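Local coordinates for putative xanthine dehydrogenase YAGS fad-binding subunit (Escherichia coli, PDB 5G5G), which binds the molybdenum centre and pterin cytosine dinucleotide in a three-chain periplasmic aldehyde oxidase and so probably carries the site of aldehyde oxidation, at residues Thr514-Val519 with Ser683-Lys688; Leu443-Gly448 with Gly508-Asn513; Gln423-Glu428 with Val595-Gly600. All coordinates share one frame; numbering follows the deposited sequence.

Following the chain from the N terminus, 423-428 comes first, at the edge of a five-stranded sheet, and opens interaction 3. Segment 443-448, leading into strand 447-453, then meets 508-513 at the start of helix 511-534 in interaction 2, a loop nested wholly inside interaction 3. The helix runs on into 514-519, where interaction 1 opens, in series with interaction 2. Segment 595-600 closes interaction 3, and 683-688, in the loop before helix 698-710, closes interaction 1; these two therefore cross. Interactions 1 and 2 have centres about 8 Å apart and both touch the pterin cytosine dinucleotide. The centre of interaction 3, beside another subunit, lies about 48 Å and 45 Å from theirs.

Interaction 1 (Thr514-Val519 with Ser683-Lys688); sequences TSTSGV and SPMKAK. With MCN (pterin cytosine dinucleotide), chain Y.
Beside the pocket for the pterin cytosine dinucleotide, on its cytosine side, Met-685 in the loop 683-688 lies against Thr-516 and Ser-517 of helix 511-534. Met-685 carries most of the loop's share of the contact. Its CG sits 3.2 Å from Thr-516 OG1, and the same carbon is 3.4 Å from Ser-517 OG, so it rests on two neighbouring hydroxyls. The methionine chain bends at chi2 and chi3 (-59° and -66°). The bends curl it back on the helix and bring CE to 3.8 Å from Thr-516 CB, with the two side chains crossing at about a right angle. Both hydroxyls are satisfied within their own helix, Thr-516 OG1 by Ala-512 O and Ser-517 OG by Asn-513 O, each one turn back, which is consistent with their facing methionine carbons.

The loop enters through a type I beta turn, Ser-683 to Lys-686, which also carries an ST motif: Ser-683 OG accepts from Lys-686 N at 3.3 Å and, weakly, from Met-685 N. The first torsion of Ser-683 puts OG between its own N and carbonyl carbon, folded in over the turn, where it probably also bonds to Asn-513 OD1, a link from the turn to the helix one turn before Ser-517. Pro-684 takes a smaller share, with CD 3.7 Å from Ser-517 OG, and its ring continues onto Ile-572 and Tyr-520.

All the touching residues are buried. Past the turn the chain straightens towards the cofactor: Ala-687 CB packs near the amino group of the cytosine, and Lys-688 O accepts from MCN N4 at 2.8 Å with an N-H...O angle of 161°.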
loop_
_atom_site.group_PDB
_atom_site.type_symbol
_atom_site.label_atom_id
_atom_site.label_comp_id
_atom_site.label_asym_id
_atom_site.label_seq_id
_atom_site.Cartn_x
_atom_site.Cartn_y
_atom_site.Cartn_z
ATOM N N THR C 514 -4.017 -13.876 22.849
ATOM C CA THR C 514 -5.258 -14.587 23.120
ATOM C C THR C 514 -5.270 -15.966 22.385
ATOM O O THR C 514 -5.664 -16.949 23.003
ATOM C CB THR C 514 -6.490 -13.781 22.733
ATOM O OG1 THR C 514 -6.476 -13.469 21.344
ATOM C CG2 THR C 514 -6.606 -12.499 23.558
ATOM N N SER C 515 -4.866 -16.025 21.124
ATOM C CA SER C 515 -4.934 -17.250 20.354
ATOM C C SER C 515 -3.968 -18.314 20.969
ATOM O O SER C 515 -4.333 -19.494 21.118
ATOM C CB SER C 515 -4.663 -17.031 18.868
ATOM O OG SER C 515 -3.342 -16.667 18.554
ATOM N N THR C 516 -2.770 -17.873 21.315
ATOM C CA THR C 516 -1.776 -18.788 21.922
ATOM C C THR C 516 -2.196 -19.218 23.309
ATOM O O THR C 516 -1.958 -20.358 23.688
ATOM C CB THR C 516 -0.334 -18.294 21.910
ATOM O OG1 THR C 516 -0.218 -17.101 22.690
ATOM C CG2 THR C 516 0.136 -18.066 20.490
ATOM N N SER C 517 -2.836 -18.318 24.054
ATOM C CA SER C 517 -3.397 -18.677 25.359
ATOM C C SER C 517 -4.506 -19.725 25.249
ATOM O O SER C 517 -4.660 -20.559 26.129
ATOM C CB SER C 517 -3.876 -17.473 26.148
ATOM O OG SER C 517 -2.767 -16.653 26.507
ATOM N N GLY C 518 -5.318 -19.664 24.196
ATOM C CA GLY C 518 -6.335 -20.716 24.061
ATOM C C GLY C 518 -5.679 -22.047 23.715
ATOM O O GLY C 518 -6.118 -23.090 24.156
ATOM N N VAL C 519 -4.610 -22.012 22.921
ATOM C CA VAL C 519 -3.846 -23.240 22.653
ATOM C C VAL C 519 -3.212 -23.752 23.949
ATOM O O VAL C 519 -3.305 -24.959 24.267
ATOM C CB VAL C 519 -2.790 -23.026 21.501
ATOM C CG1 VAL C 519 -1.815 -24.212 21.411
ATOM C CG2 VAL C 519 -3.490 -22.775 20.202
ATOM N N SER C 683 -1.557 -12.970 30.826
ATOM C CA SER C 683 -2.046 -14.284 30.414
ATOM C C SER C 683 -1.060 -15.341 30.802
ATOM O O SER C 683 0.026 -15.010 31.241
ATOM C CB SER C 683 -2.235 -14.341 28.900
ATOM O OG SER C 683 -0.944 -14.416 28.241
ATOM N N PRO C 684 -1.394 -16.636 30.557
ATOM C CA PRO C 684 -0.396 -17.698 30.838
ATOM C C PRO C 684 0.850 -17.631 29.910
ATOM O O PRO C 684 1.881 -18.167 30.237
ATOM C CB PRO C 684 -1.155 -19.012 30.594
ATOM C CG PRO C 684 -2.607 -18.613 30.722
ATOM C CD PRO C 684 -2.715 -17.191 30.210
ATOM N N MET C 685 0.697 -17.001 28.761
ATOM C CA MET C 685 1.806 -16.793 27.841
ATOM C C MET C 685 2.751 -15.671 28.275
ATOM O O MET C 685 3.900 -15.617 27.864
ATOM C CB MET C 685 1.274 -16.498 26.411
ATOM C CG MET C 685 0.466 -17.622 25.815
ATOM S SD MET C 685 1.293 -19.207 25.642
ATOM C CE MET C 685 2.529 -18.788 24.433
ATOM N N LYS C 686 2.212 -14.734 29.041
ATOM C CA LYS C 686 2.924 -13.545 29.530
ATOM C C LYS C 686 3.316 -12.558 28.420
ATOM O O LYS C 686 4.196 -11.725 28.589
ATOM C CB LYS C 686 4.116 -13.985 30.403
ATOM C CG LYS C 686 3.710 -15.025 31.435
ATOM C CD LYS C 686 4.887 -15.428 32.332
ATOM C CE LYS C 686 4.453 -16.448 33.374
ATOM N NZ LYS C 686 5.595 -17.197 33.946
ATOM N N ALA C 687 2.581 -12.658 27.303
ATOM C CA ALA C 687 2.790 -11.899 26.130
ATOM C C ALA C 687 1.806 -10.745 26.088
ATOM O O ALA C 687 0.704 -10.822 26.660
ATOM C CB ALA C 687 2.577 -12.753 24.897
ATOM N N LYS C 688 2.202 -9.695 25.376
ATOM C CA LYS C 688 1.263 -8.608 25.039
ATOM C C LYS C 688 1.359 -8.299 23.545
ATOM O O LYS C 688 2.253 -8.805 22.833
ATOM C CB LYS C 688 1.521 -7.354 25.901
ATOM C CG LYS C 688 1.242 -7.628 27.372
ATOM C CD LYS C 688 1.432 -6.389 28.276
ATOM C CE LYS C 688 2.883 -5.990 28.333
ATOM N NZ LYS C 688 3.054 -5.038 29.491
HETATM N N1 MCN Y . 4.156 -11.332 18.255
HETATM C C2 MCN Y . 5.214 -12.123 18.892
HETATM N N3 MCN Y . 5.030 -11.832 20.381
HETATM C C4 MCN Y . 4.257 -10.995 21.053
HETATM C C5 MCN Y . 3.185 -10.394 20.186
HETATM C C6 MCN Y . 3.238 -10.532 18.894
HETATM O O2 MCN Y . 5.971 -12.814 18.448
HETATM N N4 MCN Y . 4.254 -10.726 22.310
HETATM C "C1'" MCN Y . 4.299 -11.331 16.808
HETATM C C2D MCN Y . 3.794 -12.679 16.170
HETATM O "O2'" MCN Y . 4.463 -12.904 14.932
HETATM C "C3'" MCN Y . 2.409 -12.318 15.981
HETATM C C4D MCN Y . 2.265 -10.809 15.484
HETATM O O4D MCN Y . 3.470 -10.308 16.241
HETATM O "O3'" MCN Y . 1.602 -13.104 15.032
HETATM C "C5'" MCN Y . 1.190 -9.951 15.810
HETATM O "O5'" MCN Y . 0.543 -10.285 17.015
HETATM P PA MCN Y . -0.368 -9.223 17.684
HETATM O O1A MCN Y . -1.179 -9.953 18.752
HETATM O O2A MCN Y . 0.419 -8.004 18.016
HETATM O O3A MCN Y . -1.429 -8.774 16.454
HETATM P PB MCN Y . -2.729 -9.589 16.076
HETATM O O1B MCN Y . -3.866 -9.140 16.888
HETATM O O2B MCN Y . -2.406 -11.046 16.006
HETATM O O3B MCN Y . -2.841 -9.128 14.577
HETATM C C10 MCN Y . -3.535 -7.848 14.259
HETATM C "C9'" MCN Y . -2.611 -6.718 13.974
HETATM C "C8'" MCN Y . -3.538 -5.394 13.801
HETATM S "S8'" MCN Y . -4.794 -5.083 14.866
HETATM C "C7'" MCN Y . -3.368 -4.767 12.744
HETATM S "S7'" MCN Y . -4.427 -3.403 12.278
HETATM C "C6'" MCN Y . -2.099 -4.921 11.851
HETATM C C7 MCN Y . -1.117 -5.879 12.677
HETATM O "O9'" MCN Y . -1.717 -7.055 13.044
HETATM N "N5'" MCN Y . -2.632 -5.732 10.635
HETATM C C4A MCN Y . -1.637 -6.410 9.744
HETATM N "N8'" MCN Y . -0.020 -6.256 11.760
HETATM C C4B MCN Y . -0.294 -6.678 10.508
HETATM N "N1'" MCN Y . 0.752 -7.178 9.732
HETATM C "C2'" MCN Y . 0.538 -7.855 8.526
HETATM N "N2'" MCN Y . 1.466 -8.290 7.818
HETATM N "N3'" MCN Y . -0.656 -7.569 7.922
HETATM C "C4'" MCN Y . -1.839 -7.076 8.448
HETATM O "O4'" MCN Y . -2.978 -6.856 7.995
#

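Interaction 2 (Leu443-Gly448 with Gly508-Asn513); sequences LLEKSG and GQWGAN. With MCN (pterin cytosine dinucleotide), chain Y.
The indole of Trp-510 is packed between Glu-445 and its own neighbour Gly-508, in the segment that leads into helix 511-534, whose first turn holds the cofactor phosphates. Over the centre of the six-membered ring stands Glu-445 CG, a CH-pi contact of 3.8 Å to the centroid, only 10° off the ring normal. Gly-508 CA covers the opposite face, nearer the rim. Leu-443 fills in at the edge, with CB 3.7 Å from Trp-510 CE3 and its carbonyl O 3.2 Å from Trp-510 CB. Trp-510 NE1 bonds to Ala-504 O. Chi1 of 60° turns the indole towards 443-445.

The looser side faces solvent, where Leu-443 is exposed and Glu-445 partly so. The polar backbone of the same region is joined through water rather than directly. One water accepts from Leu-443 N and donates to Gly-508 O, 2.7 Å away, with a weak bond to Gln-509 O. A second donates to Leu-443 O and accepts from Asn-513 ND2, which Leu-444 CD1 also touches.

On the cofactor side, backbone N-H groups grip the two phosphates: Gly-511 N donates to MCN O1B at 2.8 Å, and Ala-512 N to MCN O1A at 2.7 Å and a straighter 162°.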
loop_
_atom_site.group_PDB
_atom_site.type_symbol
_atom_site.label_atom_id
_atom_site.label_comp_id
_atom_site.label_asym_id
_atom_site.label_seq_id
_atom_site.Cartn_x
_atom_site.Cartn_y
_atom_site.Cartn_z
ATOM N N LEU C 443 -5.171 -5.746 25.264
ATOM C CA LEU C 443 -6.583 -6.105 25.425
ATOM C C LEU C 443 -6.742 -7.630 25.455
ATOM O O LEU C 443 -5.982 -8.336 24.833
ATOM C CB LEU C 443 -7.394 -5.544 24.251
ATOM C CG LEU C 443 -7.316 -4.028 24.024
ATOM C CD1 LEU C 443 -8.113 -3.650 22.756
ATOM C CD2 LEU C 443 -7.811 -3.234 25.232
ATOM N N LEU C 444 -7.736 -8.118 26.202
ATOM C CA LEU C 444 -7.933 -9.532 26.376
ATOM C C LEU C 444 -9.328 -9.896 25.912
ATOM O O LEU C 444 -10.259 -9.193 26.229
ATOM C CB LEU C 444 -7.837 -9.910 27.842
ATOM C CG LEU C 444 -6.485 -9.831 28.562
ATOM C CD1 LEU C 444 -5.374 -10.471 27.756
ATOM C CD2 LEU C 444 -6.128 -8.407 28.941
ATOM N N GLU C 445 -9.462 -11.032 25.248
ATOM C CA GLU C 445 -10.726 -11.520 24.727
ATOM C C GLU C 445 -10.680 -13.053 24.768
ATOM O O GLU C 445 -9.596 -13.654 24.699
ATOM C CB GLU C 445 -10.921 -11.042 23.294
ATOM C CG GLU C 445 -11.121 -9.533 23.077
ATOM C CD GLU C 445 -12.399 -8.951 23.704
ATOM O OE1 GLU C 445 -13.433 -9.684 23.783
ATOM O OE2 GLU C 445 -12.354 -7.753 24.135
ATOM N N LYS C 446 -11.832 -13.685 24.977
ATOM C CA LYS C 446 -11.907 -15.132 25.000
ATOM C C LYS C 446 -11.444 -15.772 23.695
ATOM O O LYS C 446 -11.763 -15.255 22.601
ATOM C CB LYS C 446 -13.373 -15.550 25.256
ATOM C CG LYS C 446 -13.625 -17.045 25.326
ATOM C CD LYS C 446 -15.109 -17.372 25.505
ATOM C CE LYS C 446 -15.323 -18.873 25.762
ATOM N NZ LYS C 446 -16.769 -19.224 25.914
ATOM N N SER C 447 -10.736 -16.906 23.798
ATOM C CA SER C 447 -10.240 -17.575 22.633
ATOM C C SER C 447 -10.088 -19.046 22.856
ATOM O O SER C 447 -9.625 -19.465 23.912
ATOM C CB SER C 447 -8.901 -16.978 22.225
ATOM O OG SER C 447 -8.490 -17.421 20.924
ATOM N N GLY C 448 -10.436 -19.845 21.852
ATOM C CA GLY C 448 -10.398 -21.299 21.960
ATOM C C GLY C 448 -9.669 -22.009 20.844
ATOM O O GLY C 448 -9.358 -21.419 19.812
ATOM N N GLY C 508 -7.013 -5.481 17.345
ATOM C CA GLY C 508 -6.688 -4.845 18.629
ATOM C C GLY C 508 -5.351 -5.238 19.235
ATOM O O GLY C 508 -5.139 -5.106 20.480
ATOM N N GLN C 509 -4.472 -5.747 18.382
ATOM C CA GLN C 509 -3.256 -6.492 18.763
ATOM C C GLN C 509 -3.463 -7.444 19.920
ATOM O O GLN C 509 -2.613 -7.538 20.803
ATOM C CB GLN C 509 -2.029 -5.573 18.954
ATOM C CG GLN C 509 -2.054 -4.543 20.092
ATOM C CD GLN C 509 -0.720 -3.904 20.352
ATOM O OE1 GLN C 509 0.100 -3.701 19.471
ATOM N NE2 GLN C 509 -0.502 -3.539 21.602
ATOM N N TRP C 510 -4.611 -8.097 19.988
ATOM C CA TRP C 510 -4.853 -9.112 21.029
ATOM C C TRP C 510 -4.644 -10.519 20.473
ATOM O O TRP C 510 -4.722 -11.502 21.217
ATOM C CB TRP C 510 -6.238 -9.013 21.673
ATOM C CG TRP C 510 -7.414 -9.169 20.713
ATOM C CD1 TRP C 510 -7.646 -10.204 19.827
ATOM C CD2 TRP C 510 -8.515 -8.277 20.571
ATOM N NE1 TRP C 510 -8.821 -9.980 19.133
ATOM C CE2 TRP C 510 -9.377 -8.817 19.580
ATOM C CE3 TRP C 510 -8.830 -7.022 21.129
ATOM C CZ2 TRP C 510 -10.537 -8.143 19.133
ATOM C CZ3 TRP C 510 -10.043 -6.349 20.709
ATOM C CH2 TRP C 510 -10.864 -6.926 19.727
ATOM N N GLY C 511 -4.443 -10.612 19.155
ATOM C CA GLY C 511 -4.486 -11.928 18.495
ATOM C C GLY C 511 -3.439 -12.922 18.954
ATOM O O GLY C 511 -3.776 -14.095 19.220
ATOM N N ALA C 512 -2.162 -12.501 18.990
ATOM C CA ALA C 512 -1.103 -13.435 19.386
ATOM C C ALA C 512 -1.291 -13.976 20.791
ATOM O O ALA C 512 -1.245 -15.184 21.046
ATOM C CB ALA C 512 0.237 -12.775 19.306
ATOM N N ASN C 513 -1.474 -13.052 21.720
ATOM C CA ASN C 513 -1.616 -13.427 23.102
ATOM C C ASN C 513 -2.869 -14.270 23.384
ATOM O O ASN C 513 -2.792 -15.279 24.046
ATOM C CB ASN C 513 -1.610 -12.151 23.966
ATOM C CG ASN C 513 -1.619 -12.452 25.452
ATOM O OD1 ASN C 513 -1.009 -13.429 25.894
ATOM N ND2 ASN C 513 -2.398 -11.691 26.208
HETATM N N1 MCN Y . 4.156 -11.332 18.255
HETATM C C2 MCN Y . 5.214 -12.123 18.892
HETATM N N3 MCN Y . 5.030 -11.832 20.381
HETATM C C4 MCN Y . 4.257 -10.995 21.053
HETATM C C5 MCN Y . 3.185 -10.394 20.186
HETATM C C6 MCN Y . 3.238 -10.532 18.894
HETATM O O2 MCN Y . 5.971 -12.814 18.448
HETATM N N4 MCN Y . 4.254 -10.726 22.310
HETATM C "C1'" MCN Y . 4.299 -11.331 16.808
HETATM C C2D MCN Y . 3.794 -12.679 16.170
HETATM O "O2'" MCN Y . 4.463 -12.904 14.932
HETATM C "C3'" MCN Y . 2.409 -12.318 15.981
HETATM C C4D MCN Y . 2.265 -10.809 15.484
HETATM O O4D MCN Y . 3.470 -10.308 16.241
HETATM O "O3'" MCN Y . 1.602 -13.104 15.032
HETATM C "C5'" MCN Y . 1.190 -9.951 15.810
HETATM O "O5'" MCN Y . 0.543 -10.285 17.015
HETATM P PA MCN Y . -0.368 -9.223 17.684
HETATM O O1A MCN Y . -1.179 -9.953 18.752
HETATM O O2A MCN Y . 0.419 -8.004 18.016
HETATM O O3A MCN Y . -1.429 -8.774 16.454
HETATM P PB MCN Y . -2.729 -9.589 16.076
HETATM O O1B MCN Y . -3.866 -9.140 16.888
HETATM O O2B MCN Y . -2.406 -11.046 16.006
HETATM O O3B MCN Y . -2.841 -9.128 14.577
HETATM C C10 MCN Y . -3.535 -7.848 14.259
HETATM C "C9'" MCN Y . -2.611 -6.718 13.974
HETATM C "C8'" MCN Y . -3.538 -5.394 13.801
HETATM S "S8'" MCN Y . -4.794 -5.083 14.866
HETATM C "C7'" MCN Y . -3.368 -4.767 12.744
HETATM S "S7'" MCN Y . -4.427 -3.403 12.278
HETATM C "C6'" MCN Y . -2.099 -4.921 11.851
HETATM C C7 MCN Y . -1.117 -5.879 12.677
HETATM O "O9'" MCN Y . -1.717 -7.055 13.044
HETATM N "N5'" MCN Y . -2.632 -5.732 10.635
HETATM C C4A MCN Y . -1.637 -6.410 9.744
HETATM N "N8'" MCN Y . -0.020 -6.256 11.760
HETATM C C4B MCN Y . -0.294 -6.678 10.508
HETATM N "N1'" MCN Y . 0.752 -7.178 9.732
HETATM C "C2'" MCN Y . 0.538 -7.855 8.526
HETATM N "N2'" MCN Y . 1.466 -8.290 7.818
HETATM N "N3'" MCN Y . -0.656 -7.569 7.922
HETATM C "C4'" MCN Y . -1.839 -7.076 8.448
HETATM O "O4'" MCN Y . -2.978 -6.856 7.995
HETATM O O HOH W 1 -4.013 -6.010 22.757
HETATM O O HOH W 2 -3.453 -9.436 24.456
#

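Interaction 3 (Gln423-Glu428 with Val595-Gly600); sequences QVRDGE and VHSATG
Glu-428 O takes two bonds from one residue, Ser-597 N at 3.0 Å and Ser-597 OG at 2.9 Å. The contact lies where the short turn between antiparallel strands 425-426 and 429-441 meets the end of strand 584-596, in one five-stranded sheet. The backbone donor comes in almost head-on to the carbonyl (C=O...N 162°), while the hydroxyl comes from an angle, tilted from the carbonyl plane. The first torsion of Ser-597 puts OG between its own N and carbonyl carbon, close enough to N for both donors to reach one oxygen.

The carboxylate of Glu-428 lies beside the CE1-NE2 side of the His-596 ring, with Glu-428 CD 3.3 Å from His-596 CE1 and the two planes 62° apart. A water bridges Glu-428 OE1 and His-596 NE2, and another donates to both Glu-428 OE2 and Ser-597 OG. OE2 is also bonded to a polar side chain of another subunit, so the glutamate works at a subunit interface. The imidazole is fixed from its other nitrogen, where ND1 accepts from Ala-598 N at 3.1 Å, and Trp-429 meets the ring edge-to-face.

Arg-425, an exposed residue, lies against Ser-597, with OG over one guanidinium face toward its rim, too poorly angled to bond, whereas in the guanidinium plane Arg-425 NE donates to Gly-427 O at 3.1 Å, nearly straight at 172°.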
loop_
_atom_site.group_PDB
_atom_site.type_symbol
_atom_site.label_atom_id
_atom_site.label_comp_id
_atom_site.label_asym_id
_atom_site.label_seq_id
_atom_site.Cartn_x
_atom_site.Cartn_y
_atom_site.Cartn_z
ATOM N N GLN C 423 21.680 22.770 11.729
ATOM C CA GLN C 423 23.107 23.035 11.726
ATOM C C GLN C 423 23.945 21.906 11.195
ATOM O O GLN C 423 25.165 22.047 11.142
ATOM C CB GLN C 423 23.593 23.357 13.158
ATOM C CG GLN C 423 22.746 24.397 13.862
ATOM C CD GLN C 423 22.712 25.691 13.104
ATOM O OE1 GLN C 423 23.753 26.250 12.773
ATOM N NE2 GLN C 423 21.535 26.158 12.795
ATOM N N VAL C 424 23.313 20.817 10.748
ATOM C CA VAL C 424 24.043 19.654 10.299
ATOM C C VAL C 424 23.772 19.319 8.828
ATOM O O VAL C 424 22.636 19.089 8.447
ATOM C CB VAL C 424 23.738 18.443 11.196
ATOM C CG1 VAL C 424 24.545 17.252 10.732
ATOM C CG2 VAL C 424 24.008 18.774 12.648
ATOM N N ARG C 425 24.824 19.275 8.008
ATOM C CA ARG C 425 24.659 18.933 6.595
ATOM C C ARG C 425 25.432 17.674 6.268
ATOM O O ARG C 425 26.463 17.403 6.873
ATOM C CB ARG C 425 25.150 20.052 5.701
ATOM C CG ARG C 425 24.370 21.354 5.801
ATOM C CD ARG C 425 23.194 21.322 4.856
ATOM N NE ARG C 425 23.592 21.522 3.445
ATOM C CZ ARG C 425 23.435 22.653 2.753
ATOM N NH1 ARG C 425 22.857 23.746 3.296
ATOM N NH2 ARG C 425 23.871 22.687 1.497
ATOM N N ASP C 426 24.905 16.907 5.324
ATOM C CA ASP C 426 25.626 15.851 4.659
ATOM C C ASP C 426 25.476 16.155 3.178
ATOM O O ASP C 426 24.470 15.814 2.583
ATOM C CB ASP C 426 25.048 14.500 5.021
ATOM C CG ASP C 426 25.675 13.370 4.235
ATOM O OD1 ASP C 426 26.714 13.590 3.577
ATOM O OD2 ASP C 426 25.126 12.259 4.281
ATOM N N GLY C 427 26.480 16.838 2.603
ATOM C CA GLY C 427 26.353 17.322 1.240
ATOM C C GLY C 427 25.207 18.330 1.159
ATOM O O GLY C 427 25.140 19.261 1.978
ATOM N N GLU C 428 24.282 18.106 0.228
ATOM C CA GLU C 428 23.159 19.032 0.056
ATOM C C GLU C 428 22.005 18.705 1.051
ATOM O O GLU C 428 21.033 19.432 1.083
ATOM C CB GLU C 428 22.625 19.021 -1.403
ATOM C CG GLU C 428 22.472 20.429 -2.000
ATOM C CD GLU C 428 22.042 20.512 -3.491
ATOM O OE1 GLU C 428 22.112 19.508 -4.240
ATOM O OE2 GLU C 428 21.629 21.615 -3.920
ATOM N N VAL C 595 16.780 16.173 4.780
ATOM C CA VAL C 595 15.860 17.058 4.060
ATOM C C VAL C 595 16.714 17.774 3.019
ATOM O O VAL C 595 17.729 18.411 3.347
ATOM C CB VAL C 595 15.134 18.059 4.969
ATOM C CG1 VAL C 595 14.249 19.014 4.136
ATOM C CG2 VAL C 595 14.292 17.327 6.037
ATOM N N HIS C 596 16.321 17.648 1.767
ATOM C CA HIS C 596 17.126 18.274 0.726
ATOM C C HIS C 596 17.076 19.797 0.853
ATOM O O HIS C 596 15.992 20.420 0.870
ATOM C CB HIS C 596 16.716 17.793 -0.676
ATOM C CG HIS C 596 17.771 18.039 -1.700
ATOM N ND1 HIS C 596 18.002 19.276 -2.229
ATOM C CD2 HIS C 596 18.668 17.208 -2.279
ATOM C CE1 HIS C 596 19.011 19.222 -3.078
ATOM N NE2 HIS C 596 19.426 17.966 -3.137
ATOM N N SER C 597 18.240 20.417 0.972
ATOM C CA SER C 597 18.290 21.851 1.283
ATOM C C SER C 597 17.727 22.700 0.164
ATOM O O SER C 597 17.325 23.843 0.412
ATOM C CB SER C 597 19.681 22.331 1.655
ATOM O OG SER C 597 20.558 22.238 0.544
ATOM N N ALA C 598 17.779 22.189 -1.063
ATOM C CA ALA C 598 17.146 22.862 -2.189
ATOM C C ALA C 598 15.679 22.559 -2.387
ATOM O O ALA C 598 14.901 23.507 -2.419
ATOM C CB ALA C 598 17.902 22.642 -3.507
ATOM N N THR C 599 15.319 21.274 -2.523
ATOM C CA THR C 599 14.006 20.861 -3.018
ATOM C C THR C 599 13.027 20.585 -1.888
ATOM O O THR C 599 11.837 20.486 -2.151
ATOM C CB THR C 599 14.074 19.555 -3.834
ATOM O OG1 THR C 599 14.560 18.478 -2.986
ATOM C CG2 THR C 599 14.941 19.780 -5.052
ATOM N N GLY C 600 13.531 20.399 -0.667
ATOM C CA GLY C 600 12.665 20.016 0.456
ATOM C C GLY C 600 12.238 18.572 0.562
ATOM O O GLY C 600 11.449 18.209 1.457
HETATM O O HOH W 3 21.195 23.437 -1.820
HETATM O O HOH W 4 22.015 16.907 -4.073
#